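PDB 3TMA: tRNA (guanine(6)-N2)-methyltransferase from Thermus thermophilus, which transfers a methyl group from S-adenosyl-L-methionine to the N2 atom of guanosine 6 in tRNA. Local coordinates for residues 97-102 with 135-140; 109-114 with 149-154. One frame throughout, in Å; residues are numbered along the deposited sequence. Where two conformers were deposited one is given.

Interaction 1 (97-102 with 135-140). With PO4 (phosphate ion), chain B.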
ATOM      1  N   ALA A  97     -18.790  24.383   9.608  1.00 38.06           N
ATOM      2  CA  ALA A  97     -17.363  24.128   9.452  1.00 37.55           C
ATOM      3  C   ALA A  97     -16.946  24.098   7.978  1.00 35.64           C
ATOM      4  O   ALA A  97     -15.910  24.666   7.629  1.00 34.00           O
ATOM      5  CB  ALA A  97     -16.982  22.810  10.095  1.00 37.28           C
ATOM      6  N   ALA A  98     -17.685  23.368   7.136  1.00 33.40           N
ATOM      7  CA  ALA A  98     -17.343  23.316   5.694  1.00 32.18           C
ATOM      8  C   ALA A  98     -17.365  24.705   5.045  1.00 36.25           C
ATOM      9  O   ALA A  98     -16.470  25.043   4.236  1.00 36.69           O
ATOM     10  CB  ALA A  98     -18.307  22.389   4.933  1.00 31.39           C
ATOM     11  N   LEU A  99     -18.412  25.483   5.355  1.00 36.14           N
ATOM     12  CA  LEU A  99     -18.554  26.813   4.796  1.00 38.84           C
ATOM     13  C   LEU A  99     -17.514  27.815   5.318  1.00 41.08           C
ATOM     14  O   LEU A  99     -17.272  28.805   4.656  1.00 42.02           O
ATOM     15  CB  LEU A  99     -19.961  27.385   5.017  1.00 41.04           C
ATOM     16  CG  LEU A  99     -21.038  26.626   4.262  1.00 42.26           C
ATOM     17  CD1 LEU A  99     -22.422  27.186   4.651  1.00 43.32           C
ATOM     18  CD2 LEU A  99     -20.796  26.720   2.728  1.00 45.68           C
ATOM     19  N   ALA A 100     -16.867  27.544   6.456  1.00 39.86           N
ATOM     20  CA  ALA A 100     -15.827  28.448   6.941  1.00 41.52           C
ATOM     21  C   ALA A 100     -14.438  28.165   6.309  1.00 40.26           C
ATOM     22  O   ALA A 100     -13.482  28.909   6.554  1.00 40.76           O
ATOM     23  CB  ALA A 100     -15.761  28.415   8.458  1.00 42.62           C
ATOM     24  N   LEU A 101     -14.319  27.071   5.553  1.00 37.19           N
ATOM     25  CA  LEU A 101     -13.047  26.691   4.899  1.00 34.62           C
ATOM     26  C   LEU A 101     -12.948  27.240   3.459  1.00 36.23           C
ATOM     27  O   LEU A 101     -13.984  27.368   2.785  1.00 33.57           O
ATOM     28  CB  LEU A 101     -12.935  25.168   4.825  1.00 33.81           C
ATOM     29  CG  LEU A 101     -12.764  24.481   6.199  1.00 32.99           C
ATOM     30  CD1 LEU A 101     -12.809  22.947   6.052  1.00 30.03           C
ATOM     31  CD2 LEU A 101     -11.460  25.023   6.928  1.00 33.84           C
ATOM     32  N   PRO A 102     -11.704  27.396   2.945  1.00 36.35           N
ATOM     33  CA  PRO A 102     -11.468  27.626   1.503  1.00 36.97           C
ATOM     34  C   PRO A 102     -11.534  26.318   0.688  1.00 35.38           C
ATOM     35  O   PRO A 102     -11.124  25.266   1.184  1.00 33.72           O
ATOM     36  CB  PRO A 102     -10.046  28.217   1.480  1.00 36.90           C
ATOM     37  CG  PRO A 102      -9.338  27.468   2.653  1.00 38.58           C
ATOM     38  CD  PRO A 102     -10.431  27.278   3.715  1.00 35.14           C
ATOM     39  N   GLU A 135     -24.851  20.072  -0.549  1.00 35.52           N
ATOM     40  CA  GLU A 135     -25.797  21.101  -0.963  1.00 38.33           C
ATOM     41  C   GLU A 135     -25.336  22.474  -0.519  1.00 37.63           C
ATOM     42  O   GLU A 135     -25.494  23.418  -1.283  1.00 37.27           O
ATOM     43  CB  GLU A 135     -27.243  20.823  -0.502  1.00 42.01           C
ATOM     44  CG  GLU A 135     -27.841  19.607  -1.232  1.00 46.33           C
ATOM     45  CD  GLU A 135     -29.285  19.293  -0.863  1.00 54.31           C
ATOM     46  OE1 GLU A 135     -29.765  19.680   0.249  1.00 53.83           O
ATOM     47  OE2 GLU A 135     -29.937  18.621  -1.696  1.00 55.14           O
ATOM     48  N   ALA A 136     -24.661  22.555   0.642  1.00 36.31           N
ATOM     49  CA  ALA A 136     -24.121  23.846   1.126  1.00 36.99           C
ATOM     50  C   ALA A 136     -23.008  24.332   0.192  1.00 36.81           C
ATOM     51  O   ALA A 136     -22.973  25.532  -0.206  1.00 37.09           O
ATOM     52  CB  ALA A 136     -23.585  23.734   2.574  1.00 35.95           C
ATOM     53  N   LEU A 137     -22.123  23.408  -0.200  1.00 33.70           N
ATOM     54  CA  LEU A 137     -21.062  23.770  -1.141  1.00 33.21           C
ATOM     55  C   LEU A 137     -21.579  24.100  -2.522  1.00 35.41           C
ATOM     56  O   LEU A 137     -21.061  25.018  -3.170  1.00 38.47           O
ATOM     57  CB  LEU A 137     -19.925  22.720  -1.194  1.00 31.43           C
ATOM     58  CG  LEU A 137     -19.162  22.576   0.122  1.00 33.76           C
ATOM     59  CD1 LEU A 137     -18.199  21.318   0.132  1.00 33.02           C
ATOM     60  CD2 LEU A 137     -18.438  23.847   0.479  1.00 32.19           C
ATOM     61  N   HIS A 138     -22.545  23.329  -3.016  1.00 35.31           N
ATOM     62  CA  HIS A 138     -23.095  23.573  -4.343  1.00 37.39           C
ATOM     63  C   HIS A 138     -23.716  24.968  -4.362  1.00 40.36           C
ATOM     64  O   HIS A 138     -23.608  25.731  -5.348  1.00 40.77           O
ATOM     65  CB  HIS A 138     -24.158  22.507  -4.694  1.00 38.13           C
ATOM     66  CG  HIS A 138     -24.982  22.841  -5.899  1.00 42.66           C
ATOM     67  ND1 HIS A 138     -24.450  22.899  -7.171  1.00 49.01           N
ATOM     68  CD2 HIS A 138     -26.291  23.164  -6.025  1.00 47.02           C
ATOM     69  CE1 HIS A 138     -25.398  23.255  -8.027  1.00 51.12           C
ATOM     70  NE2 HIS A 138     -26.520  23.428  -7.356  1.00 52.01           N
ATOM     71  N   ARG A 139     -24.382  25.319  -3.271  1.00 41.16           N
ATOM     72  CA  ARG A 139     -25.022  26.635  -3.193  1.00 43.22           C
ATOM     73  C   ARG A 139     -24.017  27.795  -3.118  1.00 42.51           C
ATOM     74  O   ARG A 139     -24.246  28.873  -3.680  1.00 40.00           O
ATOM     75  CB  ARG A 139     -26.016  26.645  -2.036  1.00 44.13           C
ATOM     76  CG  ARG A 139     -26.467  28.062  -1.623  1.00 56.18           C
ATOM     77  CD  ARG A 139     -26.466  28.170  -0.091  1.00 62.18           C
ATOM     78  NE  ARG A 139     -27.665  27.540   0.437  1.00 61.91           N
ATOM     79  CZ  ARG A 139     -27.701  26.787   1.531  1.00 60.67           C
ATOM     80  NH1 ARG A 139     -26.594  26.572   2.229  1.00 52.19           N
ATOM     81  NH2 ARG A 139     -28.845  26.251   1.932  1.00 53.92           N
ATOM     82  N   ALA A 140     -22.889  27.585  -2.415  1.00 39.42           N
ATOM     83  CA  ALA A 140     -21.853  28.644  -2.277  1.00 40.62           C
ATOM     84  C   ALA A 140     -20.972  28.756  -3.535  1.00 41.83           C
ATOM     85  O   ALA A 140     -20.496  29.852  -3.859  1.00 42.32           O
ATOM     86  CB  ALA A 140     -20.947  28.400  -1.037  1.00 38.02           C
TER
HETATM   87  P   PO4 B 401     -29.507  24.464   5.212  1.00 72.38           P
HETATM   88  O1  PO4 B 401     -30.025  25.877   5.396  1.00 71.84           O
HETATM   89  O2  PO4 B 401     -30.662  23.557   4.834  1.00 72.64           O
HETATM   90  O3  PO4 B 401     -28.475  24.383   4.106  1.00 71.22           O
HETATM   91  O4  PO4 B 401     -28.893  23.991   6.512  1.00 70.43           O

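Interaction 2 (109-114 with 149-154)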
ATOM      1  N   ALA A 109     -12.342  22.666 -11.650  1.00 57.45           N
ATOM      2  CA  ALA A 109     -12.832  21.288 -11.552  1.00 56.30           C
ATOM      3  C   ALA A 109     -14.163  21.073 -12.259  1.00 56.42           C
ATOM      4  O   ALA A 109     -14.266  20.187 -13.100  1.00 58.49           O
ATOM      5  CB  ALA A 109     -12.874  20.785 -10.107  1.00 53.29           C
ATOM      6  N   GLY A 110     -15.167  21.899 -11.965  1.00 54.78           N
ATOM      7  CA  GLY A 110     -16.446  21.781 -12.652  1.00 55.11           C
ATOM      8  C   GLY A 110     -17.328  20.551 -12.405  1.00 53.48           C
ATOM      9  O   GLY A 110     -18.356  20.361 -13.082  1.00 55.47           O
ATOM     10  N   SER A 111     -16.937  19.697 -11.463  1.00 48.16           N
ATOM     11  CA  SER A 111     -17.918  18.853 -10.772  1.00 43.93           C
ATOM     12  C   SER A 111     -17.309  18.360  -9.477  1.00 39.96           C
ATOM     13  O   SER A 111     -16.059  18.306  -9.355  1.00 40.26           O
ATOM     14  CB  SER A 111     -18.368  17.677 -11.653  1.00 44.96           C
ATOM     15  OG  SER A 111     -17.418  16.609 -11.632  1.00 43.53           O
ATOM     16  N   PHE A 112     -18.147  17.979  -8.513  1.00 35.93           N
ATOM     17  CA  PHE A 112     -17.593  17.392  -7.270  1.00 32.80           C
ATOM     18  C   PHE A 112     -18.566  16.411  -6.642  1.00 33.53           C
ATOM     19  O   PHE A 112     -19.739  16.266  -7.115  1.00 33.63           O
ATOM     20  CB  PHE A 112     -17.177  18.495  -6.270  1.00 31.12           C
ATOM     21  CG  PHE A 112     -18.360  19.109  -5.504  1.00 32.31           C
ATOM     22  CD1 PHE A 112     -19.320  19.859  -6.171  1.00 34.38           C
ATOM     23  CD2 PHE A 112     -18.536  18.863  -4.150  1.00 30.57           C
ATOM     24  CE1 PHE A 112     -20.458  20.393  -5.487  1.00 34.76           C
ATOM     25  CE2 PHE A 112     -19.608  19.421  -3.439  1.00 32.43           C
ATOM     26  CZ  PHE A 112     -20.596  20.182  -4.120  1.00 34.79           C
ATOM     27  N   ARG A 113     -18.121  15.741  -5.568  1.00 30.42           N
ATOM     28  CA  ARG A 113     -19.064  15.068  -4.690  1.00 30.87           C
ATOM     29  C   ARG A 113     -18.463  15.102  -3.302  1.00 30.67           C
ATOM     30  O   ARG A 113     -17.286  15.428  -3.166  1.00 29.25           O
ATOM     31  CB  ARG A 113     -19.330  13.623  -5.142  1.00 31.90           C
ATOM     32  CG  ARG A 113     -18.157  12.659  -4.955  1.00 31.88           C
ATOM     33  CD  ARG A 113     -18.660  11.218  -5.123  1.00 35.93           C
ATOM     34  NE  ARG A 113     -19.454  10.869  -3.949  1.00 41.99           N
ATOM     35  CZ  ARG A 113     -20.277   9.826  -3.867  1.00 47.31           C
ATOM     36  NH1 ARG A 113     -20.453   9.020  -4.916  1.00 39.62           N
ATOM     37  NH2 ARG A 113     -20.962   9.621  -2.737  1.00 48.20           N
ATOM     38  N   VAL A 114     -19.273  14.785  -2.285  1.00 30.41           N
ATOM     39  CA  VAL A 114     -18.787  14.600  -0.912  1.00 29.03           C
ATOM     40  C   VAL A 114     -18.772  13.080  -0.631  1.00 30.58           C
ATOM     41  O   VAL A 114     -19.688  12.349  -1.039  1.00 30.36           O
ATOM     42  CB  VAL A 114     -19.695  15.294   0.126  1.00 29.62           C
ATOM     43  CG1 VAL A 114     -19.137  15.139   1.559  1.00 28.76           C
ATOM     44  CG2 VAL A 114     -19.870  16.807  -0.192  1.00 30.19           C
ATOM     45  N   ARG A 149     -18.597  10.350 -11.652  1.00 54.04           N
ATOM     46  CA  ARG A 149     -17.334  10.896 -12.176  1.00 52.46           C
ATOM     47  C   ARG A 149     -17.013  12.297 -11.608  1.00 48.21           C
ATOM     48  O   ARG A 149     -16.815  13.237 -12.380  1.00 47.51           O
ATOM     49  CB  ARG A 149     -17.405  10.992 -13.706  1.00 55.50           C
ATOM     50  CG  ARG A 149     -17.577   9.641 -14.423  1.00 62.87           C
ATOM     51  CD  ARG A 149     -17.985   9.844 -15.887  1.00 70.87           C
ATOM     52  NE  ARG A 149     -19.002   8.879 -16.303  0.50 74.08           N
ATOM     53  CZ  ARG A 149     -19.116   8.396 -17.533  0.50 76.96           C
ATOM     54  NH1 ARG A 149     -20.079   7.529 -17.813  0.50 79.57           N
ATOM     55  NH2 ARG A 149     -18.258   8.764 -18.480  0.50 77.84           N
ATOM     56  N   PRO A 150     -16.979  12.440 -10.267  1.00 44.02           N
ATOM     57  CA  PRO A 150     -16.626  13.759  -9.716  1.00 43.01           C
ATOM     58  C   PRO A 150     -15.207  14.150 -10.115  1.00 42.99           C
ATOM     59  O   PRO A 150     -14.288  13.339  -9.984  1.00 41.85           O
ATOM     60  CB  PRO A 150     -16.674  13.547  -8.197  1.00 40.29           C
ATOM     61  CG  PRO A 150     -16.430  12.065  -8.007  1.00 40.26           C
ATOM     62  CD  PRO A 150     -17.049  11.394  -9.225  1.00 42.21           C
ATOM     63  N   ALA A 151     -15.020  15.395 -10.530  1.00 42.83           N
ATOM     64  CA  ALA A 151     -13.670  15.929 -10.704  1.00 42.62           C
ATOM     65  C   ALA A 151     -12.888  16.173  -9.414  1.00 41.42           C
ATOM     66  O   ALA A 151     -11.659  16.158  -9.447  1.00 40.21           O
ATOM     67  CB  ALA A 151     -13.679  17.178 -11.572  1.00 45.78           C
ATOM     68  N   VAL A 152     -13.570  16.445  -8.297  1.00 38.56           N
ATOM     69  CA  VAL A 152     -12.874  16.662  -7.018  1.00 35.71           C
ATOM     70  C   VAL A 152     -13.712  15.936  -5.973  1.00 32.88           C
ATOM     71  O   VAL A 152     -14.953  15.934  -6.073  1.00 32.95           O
ATOM     72  CB  VAL A 152     -12.867  18.156  -6.639  1.00 38.34           C
ATOM     73  CG1 VAL A 152     -12.295  18.354  -5.239  1.00 36.84           C
ATOM     74  CG2 VAL A 152     -12.077  18.968  -7.657  1.00 44.80           C
ATOM     75  N   ARG A 153     -13.068  15.295  -5.010  1.00 40.05           N
ATOM     76  CA  ARG A 153     -13.793  14.617  -3.959  0.50 39.13           C
ATOM     77  C   ARG A 153     -13.566  15.320  -2.635  1.00 37.23           C
ATOM     78  O   ARG A 153     -12.444  15.385  -2.146  1.00 36.49           O
ATOM     79  CB  ARG A 153     -13.403  13.134  -3.890  0.50 40.14           C
ATOM     80  CG  ARG A 153     -13.701  12.371  -5.203  0.50 43.13           C
ATOM     81  CD  ARG A 153     -13.513  10.844  -5.068  0.50 46.15           C
ATOM     82  NE  ARG A 153     -13.737  10.193  -6.355  0.50 47.51           N
ATOM     83  CZ  ARG A 153     -14.737   9.358  -6.621  0.50 48.69           C
ATOM     84  NH1 ARG A 153     -15.579   8.987  -5.666  0.50 43.89           N
ATOM     85  NH2 ARG A 153     -14.873   8.869  -7.847  0.50 47.58           N
ATOM     86  N   VAL A 154     -14.642  15.871  -2.091  1.00 36.00           N
ATOM     87  CA  VAL A 154     -14.631  16.465  -0.750  1.00 34.00           C
ATOM     88  C   VAL A 154     -14.791  15.326   0.270  1.00 34.57           C
ATOM     89  O   VAL A 154     -15.633  14.445   0.095  1.00 35.37           O
ATOM     90  CB  VAL A 154     -15.805  17.519  -0.595  1.00 33.62           C
ATOM     91  CG1 VAL A 154     -15.973  17.976   0.908  1.00 33.26           C
ATOM     92  CG2 VAL A 154     -15.518  18.753  -1.482  1.00 31.85           C
TER

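Interaction 1 (97-102 with 135-140)
Two helices of the THUMP domain, 90-99 and 126-141, meet where the C-terminal end of the first brings L99 against A136, L137 and A140 of the second. L99 reaches across with its branched end. Its CG stands anti to the carbonyl carbon (chi1 -66°), which carries CD2 to the surface of the other helix, 3.8 Å from A136 O. The same methyl lies 4.1 Å from A136 CB and 4.1 Å from A140 CB, touching methyls one helical turn apart, and L137 CD2 closes on it at 4.3 Å. No hydrogen bond crosses between the two segments; the methyls of A136 and A140 form a shallow seat on which the end of L99 rests. Both helices belong to the alpha/beta part of the domain, and A98, pointing toward helix 126-141, also packs on L165 of strand 162-168. Beyond this apolar patch, R139 bends at chi2 and chi3 and turns the edge of its guanidinium to a phosphate ion, probably from the crystallisation liquor. NH2 gives the main bond, 2.9 Å to phosphate O3 and fairly straight at 164°, while NH1 adds a weak one to the same oxygen and a long, weak ion pair with E95 of helix 90-99.

Interaction 2 (109-114 with 149-154)
S111 and A151 join the two segments where parallel strands 112-119 and 152-159 of the THUMP domain come together. The serine OG lies between its backbone N and carbonyl carbon (chi1 80°), and from there it accepts a hydrogen bond from A151 N, 2.9 Å away. V152 N makes a weak bond to S111 O. Farther along, both backbone groups of R113 are used: R113 N donates to V152 O at 3.2 Å, and R113 O accepts from V154 N at 2.9 Å.

One face of this pair is apolar. F112 and V154 lie side by side and point the same way, with ring atom CD2 4.0 Å from V154 CG2, while V114 CG2 rests 4.1 Å from V154 CB. The other face carries two arginines and a proline. R113 runs alongside P150, its CG 3.6 Å from P150 CG, before a bend at chi3 (-72°) turns the guanidinium forward along its own strand. There NE bonds to V114 O at 3.3 Å; this oxygen lies in the guanidinium plane, but NE stands above the plane of the V114 carbonyl. NH1 is held by L147 O. In the conformer described, one of two, R153 stays extended from CG to NE, and P150 CG sits 3.4 Å above the centre of its guanidinium plane. The two guanidinium planes are then only 15° apart; E115 forms a salt bridge with R153 NH1, which probably offsets the like charges.

The pair forms the strands of a beta-alpha-beta unit: its connecting helix 126-141 packs through L137 on F112 and V154, and strand 162-168 adjoins 152-159 on the side away from edge strand 112-119.

In the fold
Helix 126-141 connects the two contacts, whose centres lie 14 Å apart. In interaction 1 it receives helix 90-99; in interaction 2 the strands that precede and follow it in the chain pair in parallel. L137 belongs to both environments: its CB is 3.9 Å from F112 CZ, and its CD1 is 4.0 Å from V154 CG2. The backbone of H138 also approaches the phenylalanine, with H138 N 3.9 Å from F112 CZ. L137 thus lies where the helix layer of the THUMP domain meets the sheet. Both contacts lie away from the predicted S-adenosyl-L-methionine site, which belongs to the Rossmann-fold methyltransferase domain.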